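Local atomic coordinates of oxaloacetate acetyl hydrolase (Cryphonectria parasitica, PDB entry 3M0J), a protein that belongs to the phosphoenolpyruvate phosphomutase family of enzymes, which share a TIM-barrel type of fold. Residues L219-E224 with I243-F248; S135-V140 with A171-G176. One frame throughout, in Å; residues are numbered along the deposited sequence.

Interaction 1. Residues L219-E224 with I243-F248; sequences LLNSVE and IMIFSF. With CA (calcium ion), chain D; OAF (2,2-difluoro-3,3-dihydroxybutanedioic acid), chain B.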
loop_
_atom_site.group_PDB
_atom_site.type_symbol
_atom_site.label_atom_id
_atom_site.label_comp_id
_atom_site.label_asym_id
_atom_site.label_seq_id
_atom_site.Cartn_x
_atom_site.Cartn_y
_atom_site.Cartn_z
ATOM N N LEU A 219 6.202 -30.913 -6.805
ATOM C CA LEU A 219 6.897 -29.747 -7.331
ATOM C C LEU A 219 8.296 -29.737 -6.737
ATOM O O LEU A 219 8.461 -29.938 -5.543
ATOM C CB LEU A 219 6.127 -28.495 -6.919
ATOM C CG LEU A 219 6.697 -27.125 -7.280
ATOM C CD1 LEU A 219 5.560 -26.108 -7.237
ATOM C CD2 LEU A 219 7.834 -26.700 -6.359
ATOM N N LEU A 220 9.296 -29.548 -7.584
ATOM C CA LEU A 220 10.670 -29.501 -7.129
ATOM C C LEU A 220 11.113 -28.057 -7.027
ATOM O O LEU A 220 10.979 -27.316 -7.985
ATOM C CB LEU A 220 11.549 -30.221 -8.142
ATOM C CG LEU A 220 13.055 -30.131 -7.925
ATOM C CD1 LEU A 220 13.421 -30.800 -6.582
ATOM C CD2 LEU A 220 13.742 -30.816 -9.088
ATOM N N ASN A 221 11.621 -27.652 -5.863
ATOM C CA ASN A 221 12.100 -26.284 -5.691
ATOM C C ASN A 221 13.619 -26.198 -5.842
ATOM O O ASN A 221 14.381 -26.550 -4.933
ATOM C CB ASN A 221 11.678 -25.722 -4.340
ATOM C CG ASN A 221 12.251 -24.339 -4.080
ATOM O OD1 ASN A 221 12.600 -23.623 -5.013
ATOM N ND2 ASN A 221 12.373 -23.969 -2.812
ATOM N N SER A 222 14.058 -25.746 -7.003
ATOM C CA SER A 222 15.475 -25.579 -7.254
ATOM C C SER A 222 15.915 -24.250 -6.666
ATOM O O SER A 222 15.361 -23.207 -7.002
ATOM C CB SER A 222 15.755 -25.608 -8.754
ATOM O OG SER A 222 17.143 -25.431 -9.005
ATOM N N VAL A 223 16.886 -24.289 -5.764
ATOM C CA VAL A 223 17.399 -23.071 -5.146
ATOM C C VAL A 223 18.817 -22.846 -5.634
ATOM O O VAL A 223 19.731 -23.557 -5.241
ATOM C CB VAL A 223 17.358 -23.158 -3.613
ATOM C CG1 VAL A 223 18.003 -21.932 -2.984
ATOM C CG2 VAL A 223 15.912 -23.285 -3.146
ATOM N N GLU A 224 18.986 -21.869 -6.518
ATOM C CA GLU A 224 20.275 -21.644 -7.156
ATOM C C GLU A 224 21.341 -21.323 -6.124
ATOM O O GLU A 224 21.180 -20.398 -5.329
ATOM C CB GLU A 224 20.173 -20.523 -8.181
ATOM C CG GLU A 224 21.523 -20.116 -8.787
ATOM C CD GLU A 224 22.152 -21.194 -9.659
ATOM O OE1 GLU A 224 21.557 -22.278 -9.842
ATOM O OE2 GLU A 224 23.257 -20.948 -10.180
ATOM N N ILE A 243 6.047 -30.088 -11.634
ATOM C CA ILE A 243 6.355 -28.662 -11.650
ATOM C C ILE A 243 7.765 -28.488 -11.117
ATOM O O ILE A 243 8.194 -29.225 -10.214
ATOM C CB ILE A 243 5.385 -27.840 -10.769
ATOM C CG1 ILE A 243 3.929 -28.117 -11.149
ATOM C CG2 ILE A 243 5.677 -26.346 -10.915
ATOM C CD1 ILE A 243 2.925 -27.492 -10.189
ATOM N N MET A 244 8.493 -27.526 -11.665
ATOM C CA MET A 244 9.807 -27.210 -11.127
ATOM C C MET A 244 9.953 -25.697 -11.096
ATOM O O MET A 244 9.803 -25.028 -12.122
ATOM C CB MET A 244 10.895 -27.844 -11.997
ATOM C CG MET A 244 12.314 -27.624 -11.487
ATOM S SD MET A 244 13.485 -28.610 -12.454
ATOM C CE MET A 244 14.977 -28.388 -11.504
ATOM N N ILE A 245 10.222 -25.158 -9.915
ATOM C CA ILE A 245 10.386 -23.715 -9.761
ATOM C C ILE A 245 11.845 -23.409 -9.483
ATOM O O ILE A 245 12.569 -24.232 -8.906
ATOM C CB ILE A 245 9.486 -23.129 -8.659
ATOM C CG1 ILE A 245 9.931 -23.589 -7.267
ATOM C CG2 ILE A 245 8.024 -23.523 -8.899
ATOM C CD1 ILE A 245 9.050 -23.036 -6.157
ATOM N N PHE A 246 12.283 -22.235 -9.928
ATOM C CA PHE A 246 13.675 -21.837 -9.812
ATOM C C PHE A 246 13.713 -20.564 -9.002
ATOM O O PHE A 246 13.746 -19.467 -9.542
ATOM C CB PHE A 246 14.285 -21.652 -11.198
ATOM C CG PHE A 246 14.439 -22.938 -11.941
ATOM C CD1 PHE A 246 15.656 -23.596 -11.956
ATOM C CD2 PHE A 246 13.352 -23.521 -12.566
ATOM C CE1 PHE A 246 15.796 -24.810 -12.607
ATOM C CE2 PHE A 246 13.483 -24.719 -13.231
ATOM C CZ PHE A 246 14.703 -25.367 -13.250
ATOM N N SER A 247 13.695 -20.729 -7.686
ATOM C CA SER A 247 13.439 -19.621 -6.769
ATOM C C SER A 247 14.346 -18.409 -6.924
ATOM O O SER A 247 13.886 -17.276 -6.798
ATOM C CB SER A 247 13.510 -20.126 -5.333
ATOM O OG SER A 247 12.382 -20.931 -5.068
ATOM N N PHE A 248 15.632 -18.651 -7.175
ATOM C CA PHE A 248 16.632 -17.581 -7.227
ATOM C C PHE A 248 17.148 -17.318 -8.635
ATOM O O PHE A 248 18.184 -16.668 -8.813
ATOM C CB PHE A 248 17.807 -17.872 -6.282
ATOM C CG PHE A 248 17.469 -17.647 -4.841
ATOM C CD1 PHE A 248 17.929 -16.522 -4.173
ATOM C CD2 PHE A 248 16.656 -18.540 -4.163
ATOM C CE1 PHE A 248 17.605 -16.306 -2.850
ATOM C CE2 PHE A 248 16.316 -18.323 -2.842
ATOM C CZ PHE A 248 16.794 -17.202 -2.180
HETATM CA CA CA D . 25.378 -21.607 -9.688
HETATM O O2 OAF B . 11.846 -18.355 -3.101
HETATM C C1 OAF B . 11.342 -18.678 -2.070
HETATM O O1 OAF B . 10.821 -17.717 -1.213
HETATM C C2 OAF B . 11.452 -20.115 -1.553
HETATM O O4 OAF B . 11.268 -21.029 -2.616
HETATM O O3 OAF B . 10.446 -20.350 -0.606
HETATM C C3 OAF B . 12.866 -20.239 -0.930
HETATM F F1 OAF B . 13.790 -20.404 -1.926
HETATM F F2 OAF B . 13.212 -19.137 -0.202
HETATM C C4 OAF B . 12.887 -21.424 0.025
HETATM O O5 OAF B . 12.636 -21.270 1.180
HETATM O O6 OAF B . 13.351 -22.638 -0.477
HETATM O O HOH W 1 16.843 -21.144 -8.711
HETATM O O HOH W 2 26.127 -22.204 -11.920
HETATM O O HOH W 3 24.750 -23.853 -9.395
#
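L220 and I245 meet in the main-chain ladder of two adjacent parallel strands, 219-222 and 243-246, the two strands of a beta-alpha-beta unit closed over helix 233-239. L220 N donates to I243 O, L220 O accepts from I245 N, and S222 N reaches I245 O at 2.9 Å. The ladder runs one step past the strands, where S247 N donates to S222 O at 3.1 Å; water 1 also donates to S222 O and accepts from F248 N.

Apolar contacts line both faces. L219 CD1 lies 3.7 Å from I243 CG2, while its other methyl, CD2, meets I245 CG1. On the other face, with S222 and F246, L220 and M244 run side by side, the thioether methyl CE 3.6 Å from L220 CD2. Beyond the strands, V223 CG1 packs on F248 CD2.

Polar side chains gather at the C-terminal strand ends. N221 OD1 accepts a hydrogen bond from S247 OG at 2.7 Å, the donor lying 28° out of the amide plane. S247 OG in turn accepts from O4 of 2,2-difluoro-3,3-dihydroxybutanedioic acid, also at 2.7 Å, while N221 ND2 makes a weak bond to its O6. E224 OE2 binds a calcium ion at 2.3 Å, with T273 and D275 of a second subunit among the other ligands.

Bonds at both ends of the N221 amide, OD1 to S247 and ND2 to E198, thus fix its rotation, with ND2 toward ligand O6.

Interaction 2. Residues S135-V140 with A171-G176; sequences SGKKVV and ALQSLG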
loop_
_atom_site.group_PDB
_atom_site.type_symbol
_atom_site.label_atom_id
_atom_site.label_comp_id
_atom_site.label_asym_id
_atom_site.label_seq_id
_atom_site.Cartn_x
_atom_site.Cartn_y
_atom_site.Cartn_z
ATOM N N SER A 135 19.662 -23.122 8.324
ATOM C CA SER A 135 19.582 -24.053 9.446
ATOM C C SER A 135 18.787 -23.451 10.598
ATOM O O SER A 135 18.494 -22.256 10.598
ATOM C CB SER A 135 20.982 -24.440 9.924
ATOM O OG SER A 135 21.734 -24.984 8.854
ATOM N N GLY A 136 18.461 -24.279 11.589
ATOM C CA GLY A 136 17.662 -23.844 12.723
ATOM C C GLY A 136 16.192 -23.679 12.381
ATOM O O GLY A 136 15.478 -22.925 13.046
ATOM N N LYS A 137 15.739 -24.400 11.354
ATOM C CA LYS A 137 14.384 -24.259 10.810
ATOM C C LYS A 137 13.392 -25.240 11.431
ATOM O O LYS A 137 13.447 -26.440 11.159
ATOM C CB LYS A 137 14.426 -24.460 9.284
ATOM C CG LYS A 137 13.090 -24.335 8.579
ATOM C CD LYS A 137 13.259 -24.493 7.065
ATOM C CE LYS A 137 13.827 -25.868 6.720
ATOM N NZ LYS A 137 13.653 -26.213 5.267
ATOM N N LYS A 138 12.477 -24.719 12.252
ATOM C CA LYS A 138 11.511 -25.543 12.978
ATOM C C LYS A 138 10.128 -25.549 12.322
ATOM O O LYS A 138 9.716 -24.564 11.708
ATOM C CB LYS A 138 11.376 -25.059 14.425
ATOM C CG LYS A 138 12.657 -25.197 15.249
ATOM N N VAL A 139 9.402 -26.651 12.485
ATOM C CA VAL A 139 8.069 -26.769 11.910
ATOM C C VAL A 139 7.023 -27.006 12.993
ATOM O O VAL A 139 7.344 -27.459 14.101
ATOM C CB VAL A 139 7.984 -27.907 10.877
ATOM C CG1 VAL A 139 8.933 -27.657 9.715
ATOM C CG2 VAL A 139 8.248 -29.266 11.546
ATOM N N VAL A 140 5.771 -26.692 12.673
ATOM C CA VAL A 140 4.673 -26.916 13.602
ATOM C C VAL A 140 4.292 -28.384 13.548
ATOM O O VAL A 140 4.778 -29.121 12.697
ATOM C CB VAL A 140 3.452 -26.026 13.269
ATOM C CG1 VAL A 140 3.848 -24.546 13.336
ATOM C CG2 VAL A 140 2.884 -26.373 11.898
ATOM N N ALA A 171 9.923 -30.064 6.838
ATOM C CA ALA A 171 10.206 -30.949 7.968
ATOM C C ALA A 171 11.465 -31.795 7.816
ATOM O O ALA A 171 11.933 -32.387 8.789
ATOM C CB ALA A 171 9.008 -31.849 8.239
ATOM N N LEU A 172 12.025 -31.854 6.614
ATOM C CA LEU A 172 13.173 -32.731 6.389
ATOM C C LEU A 172 14.312 -32.374 7.341
ATOM O O LEU A 172 14.859 -33.245 8.024
ATOM C CB LEU A 172 13.635 -32.680 4.931
ATOM C CG LEU A 172 14.777 -33.634 4.572
ATOM C CD1 LEU A 172 14.380 -35.061 4.897
ATOM C CD2 LEU A 172 15.171 -33.502 3.109
ATOM N N GLN A 173 14.664 -31.093 7.393
ATOM C CA GLN A 173 15.810 -30.647 8.185
ATOM C C GLN A 173 15.764 -31.153 9.626
ATOM O O GLN A 173 16.766 -31.639 10.142
ATOM C CB GLN A 173 15.924 -29.112 8.163
ATOM C CG GLN A 173 17.210 -28.558 8.792
ATOM C CD GLN A 173 17.234 -27.034 8.794
ATOM O OE1 GLN A 173 17.397 -26.404 7.749
ATOM N NE2 GLN A 173 17.058 -26.440 9.966
ATOM N N SER A 174 14.605 -31.044 10.273
ATOM C CA SER A 174 14.508 -31.336 11.703
ATOM C C SER A 174 13.884 -32.687 12.039
ATOM O O SER A 174 14.197 -33.262 13.080
ATOM C CB SER A 174 13.754 -30.222 12.444
ATOM O OG SER A 174 12.384 -30.158 12.058
ATOM N N LEU A 175 13.014 -33.194 11.167
ATOM C CA LEU A 175 12.244 -34.403 11.474
ATOM C C LEU A 175 12.487 -35.582 10.538
ATOM O O LEU A 175 12.078 -36.703 10.832
ATOM C CB LEU A 175 10.742 -34.097 11.506
ATOM C CG LEU A 175 10.307 -33.029 12.508
ATOM C CD1 LEU A 175 8.792 -32.839 12.488
ATOM C CD2 LEU A 175 10.780 -33.412 13.909
ATOM N N GLY A 176 13.123 -35.336 9.401
ATOM C CA GLY A 176 13.498 -36.430 8.526
ATOM C C GLY A 176 12.535 -36.723 7.391
ATOM O O GLY A 176 11.469 -36.130 7.295
HETATM O O HOH W 4 12.639 -28.644 9.773
HETATM O O HOH W 5 13.957 -29.086 5.263
HETATM O O HOH W 6 10.864 -28.836 13.994
#
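K137 lies across Q173, the side chain of the loop residue passing obliquely over that of the helix residue. Its CB is 3.8 Å from Q173 CD, next to the amide. CG leaves anti to the backbone N (chi1 -180°) and CD continues the extended line; the chain then bends at chi3 (61°), bringing CE to 4.1 Å from Q173 CB. The tip, NZ, donates to water 5 at 2.9 Å, and the same water accepts from Q173 N of the short helix 172-175. NZ is also held by G132 O and by a salt bridge to D170, which fix the ammonium group near the bound 2,2-difluoro-3,3-dihydroxybutanedioic acid.

In the barrel-like fold of this family, both segments follow strands of the central parallel sheet: 135-140 belongs to the long loop after strand 119-122, and the short helix follows strand 164-169. Waters link the loop to the helix residues. S174 OG donates to water 4, which donates in turn to K137 O at 2.7 Å; S174 OG also accepts from water 6, which takes the N-H of V139 at 3.0 Å. Its chi1 of 67° turns this hydroxyl toward the 135-140 loop and the two waters.

V139 supplies the apolar part. Its CG2 crosses L175 at CD1, 3.7 Å away, and faces A171 CB more loosely, while CG1 lies over the backbone of A171 at 3.9 Å from N.

From the N terminus, the chain passes through strands 27-32, 49-51, 91-94 and 119-122 before reaching the loop 135-140. Helix 142-158 and strand 164-169 then bring it back to 171-176, where interaction 2 closes. Helix 177-189, strand 194-197 and helix 203-213 follow, and only then does 219-224 open interaction 1, closed by 243-248 after helix 233-239. The two loops are therefore in series, neither nested nor crossed. Interaction 2 ties a long loop to the short helix after a neighbouring strand, whereas interaction 1 pairs two strands of the sheet. Their centres are 19 Å apart; the ligand touches interaction 1, while the K137 side chain of interaction 2 lies about 6 Å from it.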